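Local coordinates for Lmo0651 protein (Listeria monocytogenes serovar 1/2a, PDB 6EP3) that controls the expression of the Listeria Agr system and mediates virulence, probably by binding regulatory DNA as a GntR-family transcription factor of the FadR-like FCD type, at residues Phe206-Leu209 and Thr210-Tyr214; Ile74-Ala77 and Asp78-Val81; Lys4-Thr7 and Leu8-Val12; Lys182-Gln185 and Ile186-Leu190. All blocks are in the same frame, centred on the assembly; numbering follows the deposited sequence.

Along the chain the contacts follow one another in the order interaction 3, 2, 4, 1. Interaction 3 starts helix 8-21 of the winged helix-turn-helix domain, and its centre is about 40 Å from that of interaction 4 in the all-helical FCD domain. Interaction 2 caps helix 77-101, just after strand 67-70. It touches interaction 1, on the last helix 195-219, with centres about 12 Å apart: Tyr214 OH lies 2.8 Å from Asp78 OD1, and Thr210 and Tyr214 pack on Val81. Interaction 4 lies on helix 173-192, its centre about 19 Å from interaction 1. The first and last FCD helices thus meet close to the link with the probable DNA-binding domain.

Interaction 1: Phe206-Leu209 and Thr210-Tyr214; sequences FAEL and TIQAY
Thr210 and Phe206 meet one turn apart on helix 195-219, the last helix of the all-helical FCD domain, where a side-chain hydroxyl folds back on the helix backbone. Thr210 OG1 lies beside its own backbone N (chi1 -63°) and donates to Phe206 O at 2.8 Å. Thr210 N gives the same oxygen, Phe206 O, its regular helical bond of 2.9 Å. The two donors come from opposite faces of the carbonyl plane, the hydroxyl standing above it, so this oxygen is gripped twice.

This is the packed side: Phe206 and Leu209 are buried, Phe206 and Thr210 resting on helix 77-101 through Ile87, Glu88 and Met84, while Leu209 turns to Thr179 of helix 173-192. The looser side carries Ala207 and Ile211, both exposed, which are joined through the backbone bond from Ile211 N to Ala207 O. Between the two sides, partly exposed, Glu208 and Gln212 pair i to i+4, touching Trp178 and Ile175 of helix 173-192. Both chains bend at chi2 to bring their ends together, and the amide keeps its other end on Arg215 through OE1. Gln212 NE2 reaches Glu208 OE2 at 2.9 Å, nearly straight (172°), with the oxygen in the plane of the amide.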
loop_
_atom_site.group_PDB
_atom_site.type_symbol
_atom_site.label_atom_id
_atom_site.label_comp_id
_atom_site.label_asym_id
_atom_site.label_seq_id
_atom_site.Cartn_x
_atom_site.Cartn_y
_atom_site.Cartn_z
ATOM N N PHE B 206 -2.209 3.640 20.462
ATOM C CA PHE B 206 -2.472 2.480 19.619
ATOM C C PHE B 206 -2.685 1.224 20.457
ATOM O O PHE B 206 -3.540 0.395 20.130
ATOM C CB PHE B 206 -1.331 2.285 18.620
ATOM C CG PHE B 206 -1.475 3.111 17.373
ATOM C CD1 PHE B 206 -2.281 2.690 16.330
ATOM C CD2 PHE B 206 -0.820 4.326 17.258
ATOM C CE1 PHE B 206 -2.413 3.455 15.186
ATOM C CE2 PHE B 206 -0.954 5.098 16.119
ATOM C CZ PHE B 206 -1.752 4.662 15.084
ATOM N N ALA B 207 -1.942 1.078 21.556
ATOM C CA ALA B 207 -2.118 -0.096 22.407
ATOM C C ALA B 207 -3.502 -0.115 23.040
ATOM O O ALA B 207 -4.165 -1.163 23.085
ATOM C CB ALA B 207 -1.036 -0.127 23.487
ATOM N N GLU B 208 -3.965 1.039 23.518
ATOM C CA GLU B 208 -5.289 1.087 24.122
ATOM C C GLU B 208 -6.373 0.843 23.080
ATOM O O GLU B 208 -7.359 0.144 23.352
ATOM C CB GLU B 208 -5.500 2.422 24.832
ATOM C CG GLU B 208 -6.877 2.586 25.453
ATOM C CD GLU B 208 -7.176 1.521 26.493
ATOM O OE1 GLU B 208 -6.231 1.078 27.185
ATOM O OE2 GLU B 208 -8.355 1.129 26.619
ATOM N N LEU B 209 -6.200 1.376 21.868
ATOM C CA LEU B 209 -7.215 1.127 20.850
ATOM C C LEU B 209 -7.191 -0.318 20.368
ATOM O O LEU B 209 -8.237 -0.858 19.998
ATOM C CB LEU B 209 -7.044 2.086 19.676
ATOM C CG LEU B 209 -7.240 3.562 20.028
ATOM C CD1 LEU B 209 -6.794 4.468 18.890
ATOM C CD2 LEU B 209 -8.700 3.814 20.384
ATOM N N THR B 210 -6.034 -0.981 20.432
ATOM C CA THR B 210 -5.968 -2.408 20.134
ATOM C C THR B 210 -6.711 -3.215 21.187
ATOM O O THR B 210 -7.476 -4.139 20.866
ATOM C CB THR B 210 -4.505 -2.853 20.056
ATOM O OG1 THR B 210 -3.851 -2.182 18.972
ATOM C CG2 THR B 210 -4.403 -4.355 19.868
ATOM N N ILE B 211 -6.487 -2.880 22.460
ATOM C CA ILE B 211 -7.234 -3.521 23.536
ATOM C C ILE B 211 -8.730 -3.351 23.309
ATOM O O ILE B 211 -9.507 -4.307 23.433
ATOM C CB ILE B 211 -6.805 -2.956 24.902
ATOM C CG1 ILE B 211 -5.546 -3.663 25.398
ATOM C CG2 ILE B 211 -7.922 -3.120 25.921
ATOM C CD1 ILE B 211 -5.799 -5.077 25.875
ATOM N N GLN B 212 -9.155 -2.140 22.947
ATOM C CA GLN B 212 -10.581 -1.917 22.739
ATOM C C GLN B 212 -11.094 -2.660 21.509
ATOM O O GLN B 212 -12.236 -3.131 21.507
ATOM C CB GLN B 212 -10.876 -0.422 22.630
ATOM C CG GLN B 212 -10.709 0.332 23.935
ATOM C CD GLN B 212 -11.460 -0.314 25.084
ATOM O OE1 GLN B 212 -12.576 -0.813 24.918
ATOM N NE2 GLN B 212 -10.856 -0.291 26.265
ATOM N N ALA B 213 -10.268 -2.791 20.468
ATOM C CA ALA B 213 -10.666 -3.577 19.305
ATOM C C ALA B 213 -10.912 -5.026 19.692
ATOM O O ALA B 213 -11.842 -5.667 19.185
ATOM C CB ALA B 213 -9.602 -3.490 18.212
ATOM N N TYR B 214 -10.095 -5.558 20.598
ATOM C CA TYR B 214 -10.336 -6.926 21.046
ATOM C C TYR B 214 -11.524 -7.008 21.996
ATOM O O TYR B 214 -12.182 -8.051 22.069
ATOM C CB TYR B 214 -9.085 -7.505 21.703
ATOM C CG TYR B 214 -8.050 -7.968 20.706
ATOM C CD1 TYR B 214 -8.345 -8.973 19.794
ATOM C CD2 TYR B 214 -6.780 -7.408 20.679
ATOM C CE1 TYR B 214 -7.408 -9.404 18.880
ATOM C CE2 TYR B 214 -5.833 -7.836 19.768
ATOM C CZ TYR B 214 -6.153 -8.834 18.870
ATOM O OH TYR B 214 -5.215 -9.267 17.960
#

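Interaction 2: Ile74-Ala77 and Asp78-Val81; sequences IVDA and DRYV. With SO4 (sulfate ion), chain Q; EDO (1,2-ethanediol), chain L.
An N-cap begins helix 77-101, the first helix of the FCD domain, and Asp76 supplies it. Its CG sits between the backbone N and the carbonyl carbon (chi1 65°), which turns Asp76 OD1 back over the first turn to accept from Arg79 N at 3.3 Å. The amide meets OD1 from above the carboxylate plane. Asp76 O also takes Tyr80 N at 2.9 Å, and Ala77 O takes Val81 N, starting the regular helical bonding.

Arg79 runs extended from CG to NE past the cap, its guanidinium plane almost perpendicular to the Asp76 carboxylate (88°). Asp76 OD1, 4.2 Å from Arg79 NE, is off to one side of that plane, a matter of charge and not of hydrogen bonding. Arg79 NH1 donates to Ile74 O at 3.0 Å, a bent bond, while Arg79 NE and NH2 converge on O3 of a sulfate at the guanidinium edge, NH2 the closer at 2.7 Å. Asp72 adds a salt bridge to NH2.

On the buried side Val75 CG1 packs 3.9 Å from Tyr80 CB and lies at the edge of the tyrosine ring. Tyr80 OH accepts from O2 of an ethanediol, which His133 and His134 also bind. Tyr148 of the second subunit packs on Val75 and Arg79.

Asp76 and Asp78, the latter bound to Tyr214, would probably interact favourably with the positive end of the helix dipole, at the cost of some mutual repulsion, Asp76 OD2 and Asp78 OD2 lying 4.4 Å apart. Asp72 and, in the crystal, the sulfate (like the ethanediol probably from the crystallisation liquor) would offset the charge of Arg79.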
loop_
_atom_site.group_PDB
_atom_site.type_symbol
_atom_site.label_atom_id
_atom_site.label_comp_id
_atom_site.label_asym_id
_atom_site.label_seq_id
_atom_site.Cartn_x
_atom_site.Cartn_y
_atom_site.Cartn_z
ATOM N N ILE B 74 -13.369 -9.132 4.625
ATOM C CA ILE B 74 -13.968 -8.840 5.919
ATOM C C ILE B 74 -12.875 -8.814 6.978
ATOM O O ILE B 74 -11.947 -9.635 6.969
ATOM C CB ILE B 74 -15.080 -9.852 6.252
ATOM C CG1 ILE B 74 -15.984 -9.297 7.353
ATOM C CG2 ILE B 74 -14.511 -11.210 6.638
ATOM C CD1 ILE B 74 -16.790 -8.090 6.917
ATOM N N VAL B 75 -12.952 -7.834 7.867
ATOM C CA VAL B 75 -11.890 -7.551 8.821
ATOM C C VAL B 75 -12.422 -7.830 10.218
ATOM O O VAL B 75 -13.253 -7.077 10.739
ATOM C CB VAL B 75 -11.400 -6.102 8.694
ATOM C CG1 VAL B 75 -10.359 -5.792 9.752
ATOM C CG2 VAL B 75 -10.850 -5.852 7.296
ATOM N N ASP B 76 -11.933 -8.906 10.828
ATOM C CA ASP B 76 -12.219 -9.207 12.220
ATOM C C ASP B 76 -11.194 -8.486 13.095
ATOM O O ASP B 76 -10.397 -7.675 12.613
ATOM C CB ASP B 76 -12.222 -10.718 12.443
ATOM C CG ASP B 76 -10.855 -11.343 12.226
ATOM O OD1 ASP B 76 -10.060 -10.793 11.436
ATOM O OD2 ASP B 76 -10.580 -12.396 12.837
ATOM N N ALA B 77 -11.186 -8.801 14.393
ATOM C CA ALA B 77 -10.322 -8.082 15.323
ATOM C C ALA B 77 -8.844 -8.287 14.998
ATOM O O ALA B 77 -8.056 -7.338 15.061
ATOM C CB ALA B 77 -10.624 -8.510 16.758
ATOM N N ASP B 78 -8.449 -9.518 14.653
ATOM C CA ASP B 78 -7.036 -9.783 14.384
ATOM C C ASP B 78 -6.550 -9.035 13.148
ATOM O O ASP B 78 -5.461 -8.446 13.158
ATOM C CB ASP B 78 -6.800 -11.286 14.229
ATOM C CG ASP B 78 -6.817 -12.019 15.556
ATOM O OD1 ASP B 78 -6.442 -11.409 16.581
ATOM O OD2 ASP B 78 -7.199 -13.207 15.576
ATOM N N ARG B 79 -7.344 -9.033 12.078
ATOM C CA ARG B 79 -6.956 -8.284 10.889
ATOM C C ARG B 79 -6.980 -6.784 11.153
ATOM O O ARG B 79 -6.124 -6.045 10.646
ATOM C CB ARG B 79 -7.877 -8.647 9.727
ATOM C CG ARG B 79 -7.655 -10.061 9.212
ATOM C CD ARG B 79 -8.672 -10.433 8.151
ATOM N NE ARG B 79 -8.509 -11.818 7.722
ATOM C CZ ARG B 79 -9.154 -12.366 6.697
ATOM N NH1 ARG B 79 -10.015 -11.645 5.988
ATOM N NH2 ARG B 79 -8.943 -13.637 6.383
ATOM N N TYR B 80 -7.948 -6.317 11.950
ATOM C CA TYR B 80 -7.968 -4.916 12.358
ATOM C C TYR B 80 -6.676 -4.540 13.066
ATOM O O TYR B 80 -6.074 -3.502 12.769
ATOM C CB TYR B 80 -9.174 -4.656 13.265
ATOM C CG TYR B 80 -9.547 -3.198 13.429
ATOM C CD1 TYR B 80 -10.372 -2.561 12.508
ATOM C CD2 TYR B 80 -9.086 -2.461 14.515
ATOM C CE1 TYR B 80 -10.721 -1.228 12.661
ATOM C CE2 TYR B 80 -9.432 -1.126 14.675
ATOM C CZ TYR B 80 -10.246 -0.515 13.746
ATOM O OH TYR B 80 -10.591 0.811 13.904
ATOM N N VAL B 81 -6.213 -5.400 13.975
ATOM C CA VAL B 81 -4.982 -5.126 14.704
ATOM C C VAL B 81 -3.774 -5.176 13.775
ATOM O O VAL B 81 -2.820 -4.416 13.958
ATOM C CB VAL B 81 -4.857 -6.103 15.892
ATOM C CG1 VAL B 81 -3.502 -5.978 16.572
ATOM C CG2 VAL B 81 -5.962 -5.833 16.897
HETATM S S SO4 Q . -5.572 -14.338 8.063
HETATM O O1 SO4 Q . -4.998 -15.036 9.210
HETATM O O2 SO4 Q . -4.972 -14.842 6.831
HETATM O O3 SO4 Q . -7.014 -14.565 8.034
HETATM O O4 SO4 Q . -5.299 -12.908 8.180
HETATM C C1 EDO L . -7.086 3.845 14.231
HETATM O O1 EDO L . -7.798 3.841 15.472
HETATM C C2 EDO L . -7.747 2.854 13.281
HETATM O O2 EDO L . -9.119 3.225 13.100
#

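Interaction 3: Lys4-Thr7 and Leu8-Val12; sequences KFKT and LDKMV
Phe5 turns back on Lys10 and Met11 where the N-terminal arm enters helix 8-21. From Phe5 CB, which lies 4.0 Å from both Lys10 CE and Met11 CB, the side chain leads to CG beside the backbone N (chi1 -61°), setting the ring against the first helical turn. CG rests on Met11 CB and CA. On one flank Phe5 CD1 meets Met11 CE at 3.6 Å, and CE1 beyond it lies near Met11 CG. On the other flank Phe5 CD2 meets Lys10 CE at 3.5 Å, the lysine carbon lying in the plane of the ring at its edge. CE2 and CZ complete the ring, over whose centre Met11 CA stands, 3.6 Å from the Phe5 ring centroid and 11° off the normal, a CH-pi contact. The sulfur approaches obliquely as a Met-aromatic contact, with Met11 SD 5.4 Å from the centroid of the Phe5 ring.

Between Phe5 and the helix, Thr7 is the N-cap. Thr7 OG1 accepts from Lys10 N at 3.2 Å, and Thr7 O takes a weak bond from Met11 N.

The contact lies at the surface, at the start of the first helix of the GntR-type winged helix-turn-helix domain. Leu8 and Val12 lean on Val42, in the loop between helices 33-40 and 44-56, and Asp9 makes a long, weak ion pair with Lys49 of helix 44-56.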
loop_
_atom_site.group_PDB
_atom_site.type_symbol
_atom_site.label_atom_id
_atom_site.label_comp_id
_atom_site.label_asym_id
_atom_site.label_seq_id
_atom_site.Cartn_x
_atom_site.Cartn_y
_atom_site.Cartn_z
ATOM N N LYS B 4 -27.739 9.069 -2.773
ATOM C CA LYS B 4 -27.872 10.386 -3.384
ATOM C C LYS B 4 -26.701 10.550 -4.358
ATOM O O LYS B 4 -25.783 11.349 -4.143
ATOM C CB LYS B 4 -27.951 11.457 -2.284
ATOM C CG LYS B 4 -29.405 11.889 -2.008
ATOM C CD LYS B 4 -29.525 12.815 -0.814
ATOM C CE LYS B 4 -30.561 13.891 -1.053
ATOM N NZ LYS B 4 -31.612 13.392 -1.993
ATOM N N PHE B 5 -26.746 9.788 -5.451
ATOM C CA PHE B 5 -25.654 9.727 -6.412
ATOM C C PHE B 5 -25.737 10.855 -7.431
ATOM O O PHE B 5 -26.814 11.384 -7.725
ATOM C CB PHE B 5 -25.665 8.380 -7.137
ATOM C CG PHE B 5 -25.495 7.204 -6.220
ATOM C CD1 PHE B 5 -26.533 6.306 -6.041
ATOM C CD2 PHE B 5 -24.308 6.998 -5.533
ATOM C CE1 PHE B 5 -26.395 5.220 -5.199
ATOM C CE2 PHE B 5 -24.162 5.912 -4.686
ATOM C CZ PHE B 5 -25.207 5.021 -4.521
ATOM N N LYS B 6 -24.568 11.224 -7.957
ATOM C CA LYS B 6 -24.446 12.235 -8.991
ATOM C C LYS B 6 -23.938 11.699 -10.318
ATOM O O LYS B 6 -24.116 12.370 -11.338
ATOM C CB LYS B 6 -23.509 13.366 -8.534
ATOM C CG LYS B 6 -23.945 14.059 -7.258
ATOM C CD LYS B 6 -24.996 15.110 -7.568
ATOM C CE LYS B 6 -24.881 16.316 -6.652
ATOM N NZ LYS B 6 -26.187 17.023 -6.525
ATOM N N THR B 7 -23.321 10.518 -10.339
ATOM C CA THR B 7 -22.857 9.899 -11.571
ATOM C C THR B 7 -23.284 8.439 -11.606
ATOM O O THR B 7 -23.481 7.807 -10.564
ATOM C CB THR B 7 -21.329 9.965 -11.712
ATOM O OG1 THR B 7 -20.730 9.036 -10.802
ATOM C CG2 THR B 7 -20.812 11.364 -11.416
ATOM N N LEU B 8 -23.403 7.898 -12.821
ATOM C CA LEU B 8 -23.788 6.499 -12.956
ATOM C C LEU B 8 -22.656 5.570 -12.543
ATOM O O LEU B 8 -22.911 4.485 -12.006
ATOM C CB LEU B 8 -24.223 6.200 -14.391
ATOM C CG LEU B 8 -24.641 4.751 -14.640
ATOM C CD1 LEU B 8 -25.810 4.387 -13.745
ATOM C CD2 LEU B 8 -24.997 4.524 -16.098
ATOM N N ASP B 9 -21.405 5.983 -12.759
ATOM C CA ASP B 9 -20.274 5.141 -12.388
ATOM C C ASP B 9 -20.245 4.895 -10.886
ATOM O O ASP B 9 -20.337 3.749 -10.427
ATOM C CB ASP B 9 -18.962 5.777 -12.854
ATOM C CG ASP B 9 -18.834 5.819 -14.365
ATOM O OD1 ASP B 9 -18.543 6.905 -14.907
ATOM O OD2 ASP B 9 -19.017 4.766 -15.011
ATOM N N LYS B 10 -20.145 5.970 -10.098
ATOM C CA LYS B 10 -20.000 5.809 -8.654
ATOM C C LYS B 10 -21.153 4.996 -8.073
ATOM O O LYS B 10 -20.923 4.041 -7.324
ATOM C CB LYS B 10 -19.850 7.181 -7.980
ATOM C CG LYS B 10 -21.121 7.874 -7.514
ATOM C CD LYS B 10 -20.854 8.714 -6.268
ATOM C CE LYS B 10 -22.025 9.627 -5.943
ATOM N NZ LYS B 10 -21.968 10.916 -6.680
ATOM N N MET B 11 -22.391 5.305 -8.472
ATOM C CA MET B 11 -23.542 4.493 -8.091
ATOM C C MET B 11 -23.227 3.015 -8.252
ATOM O O MET B 11 -23.245 2.249 -7.280
ATOM C CB MET B 11 -24.765 4.868 -8.935
ATOM C CG MET B 11 -25.894 3.847 -8.846
ATOM S SD MET B 11 -27.260 4.164 -9.982
ATOM C CE MET B 11 -28.210 5.358 -9.041
ATOM N N VAL B 12 -22.898 2.609 -9.480
ATOM C CA VAL B 12 -22.643 1.197 -9.746
ATOM C C VAL B 12 -21.554 0.695 -8.813
ATOM O O VAL B 12 -21.723 -0.310 -8.108
ATOM C CB VAL B 12 -22.260 0.990 -11.222
ATOM C CG1 VAL B 12 -21.602 -0.368 -11.416
ATOM C CG2 VAL B 12 -23.479 1.126 -12.102
#

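Interaction 4: Lys182-Gln185 and Ile186-Leu190; sequences KSNQ and IYELL
Residues 182-185 and 186-190 form two successive turns of helix 173-192, and regular i to i+4 bonds join them. Ile186 N donates to Lys182 O, Tyr187 N to Ser183 O at 3.0 Å, Glu188 N to Asn184 O and Leu189 N to Gln185 O.

Over this backbone Asn184 and Glu188 pair on one flank of the helix. Asn184 ND2 donates to Glu188 OE2 at 2.9 Å with an N-H...O angle of 147°, and the nitrogen stands well above the carboxylate plane. With CG of Asn184 anti to the backbone N (chi1 178°) and the glutamate extended beyond its CG, the two ends meet; amide and carboxylate planes are turned 85° to each other. Glu188 CG passes 3.5 Å from Asn184 O, which accepts from Glu188 N.

The helix belongs to the antiparallel bundle of the FCD domain, and several of its side chains pack on neighbouring helices. Buried Ile186, on Thr201 and Ile202, and Leu189, also on Thr201, face helix 195-219. Both branched side chains cover carbonyls of the preceding turn, Ile186 CG1 lying 3.3 Å from Lys182 O and Leu189 CG 3.2 Å from Gln185 O. Ser183, buried against Met114, Met117 and Phe136, gives its OG to a hydrogen bond with Thr179 O. Tyr187 packs on helix 107-123, its ring meeting that of Tyr111 with the planes at about 50°, while Asn184 O lies at the edge of the Tyr187 ring, 4.1 Å from Tyr187 CD2.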
loop_
_atom_site.group_PDB
_atom_site.type_symbol
_atom_site.label_atom_id
_atom_site.label_comp_id
_atom_site.label_asym_id
_atom_site.label_seq_id
_atom_site.Cartn_x
_atom_site.Cartn_y
_atom_site.Cartn_z
ATOM N N LYS B 182 -5.588 12.136 23.938
ATOM C CA LYS B 182 -4.311 11.590 23.492
ATOM C C LYS B 182 -3.800 12.325 22.260
ATOM O O LYS B 182 -2.604 12.616 22.151
ATOM C CB LYS B 182 -4.454 10.098 23.203
ATOM C CG LYS B 182 -4.286 9.214 24.426
ATOM C CD LYS B 182 -2.838 9.188 24.891
ATOM C CE LYS B 182 -2.702 8.538 26.257
ATOM N NZ LYS B 182 -3.397 9.331 27.312
ATOM N N SER B 183 -4.698 12.639 21.324
ATOM C CA SER B 183 -4.305 13.383 20.133
ATOM C C SER B 183 -3.775 14.761 20.503
ATOM O O SER B 183 -2.762 15.217 19.954
ATOM C CB SER B 183 -5.499 13.505 19.188
ATOM O OG SER B 183 -6.122 12.245 19.010
ATOM N N ASN B 184 -4.444 15.436 21.441
ATOM C CA ASN B 184 -3.965 16.740 21.885
ATOM C C ASN B 184 -2.622 16.631 22.601
ATOM O O ASN B 184 -1.754 17.495 22.438
ATOM C CB ASN B 184 -4.995 17.407 22.793
ATOM C CG ASN B 184 -4.519 18.742 23.303
ATOM O OD1 ASN B 184 -4.507 19.728 22.568
ATOM N ND2 ASN B 184 -4.112 18.784 24.565
ATOM N N GLN B 185 -2.437 15.580 23.401
ATOM C CA GLN B 185 -1.158 15.366 24.067
ATOM C C GLN B 185 -0.043 15.157 23.051
ATOM O O GLN B 185 1.069 15.673 23.215
ATOM C CB GLN B 185 -1.257 14.151 24.991
ATOM C CG GLN B 185 -1.615 14.459 26.428
ATOM C CD GLN B 185 -1.871 13.203 27.240
ATOM O OE1 GLN B 185 -1.328 12.137 26.946
ATOM N NE2 GLN B 185 -2.710 13.320 28.261
ATOM N N ILE B 186 -0.326 14.393 21.997
ATOM C CA ILE B 186 0.661 14.171 20.943
ATOM C C ILE B 186 1.014 15.491 20.268
ATOM O O ILE B 186 2.194 15.807 20.058
ATOM C CB ILE B 186 0.138 13.132 19.934
ATOM C CG1 ILE B 186 0.154 11.736 20.563
ATOM C CG2 ILE B 186 0.973 13.143 18.664
ATOM C CD1 ILE B 186 -0.845 10.778 19.946
ATOM N N TYR B 187 -0.006 16.281 19.924
ATOM C CA TYR B 187 0.239 17.590 19.323
ATOM C C TYR B 187 1.113 18.452 20.228
ATOM O O TYR B 187 2.055 19.105 19.767
ATOM C CB TYR B 187 -1.080 18.306 19.030
ATOM C CG TYR B 187 -0.894 19.800 18.859
ATOM C CD1 TYR B 187 -0.428 20.323 17.660
ATOM C CD2 TYR B 187 -1.150 20.683 19.905
ATOM C CE1 TYR B 187 -0.239 21.680 17.497
ATOM C CE2 TYR B 187 -0.956 22.045 19.753
ATOM C CZ TYR B 187 -0.504 22.536 18.545
ATOM O OH TYR B 187 -0.313 23.889 18.382
ATOM N N GLU B 188 0.792 18.485 21.524
ATOM C CA GLU B 188 1.515 19.353 22.446
ATOM C C GLU B 188 2.956 18.900 22.623
ATOM O O GLU B 188 3.874 19.730 22.642
ATOM C CB GLU B 188 0.799 19.400 23.796
ATOM C CG GLU B 188 -0.389 20.342 23.830
ATOM C CD GLU B 188 -1.072 20.382 25.182
ATOM O OE1 GLU B 188 -0.454 19.957 26.182
ATOM O OE2 GLU B 188 -2.232 20.838 25.243
ATOM N N LEU B 189 3.181 17.592 22.753
ATOM C CA LEU B 189 4.547 17.105 22.883
ATOM C C LEU B 189 5.350 17.403 21.626
ATOM O O LEU B 189 6.503 17.840 21.712
ATOM C CB LEU B 189 4.550 15.612 23.193
ATOM C CG LEU B 189 3.967 15.246 24.558
ATOM C CD1 LEU B 189 3.757 13.748 24.659
ATOM C CD2 LEU B 189 4.865 15.741 25.681
ATOM N N LEU B 190 4.737 17.236 20.450
ATOM C CA LEU B 190 5.437 17.571 19.217
ATOM C C LEU B 190 5.774 19.054 19.168
ATOM O O LEU B 190 6.895 19.432 18.807
ATOM C CB LEU B 190 4.589 17.175 18.008
ATOM C CG LEU B 190 4.486 15.679 17.711
ATOM C CD1 LEU B 190 3.627 15.439 16.482
ATOM C CD2 LEU B 190 5.869 15.070 17.533
#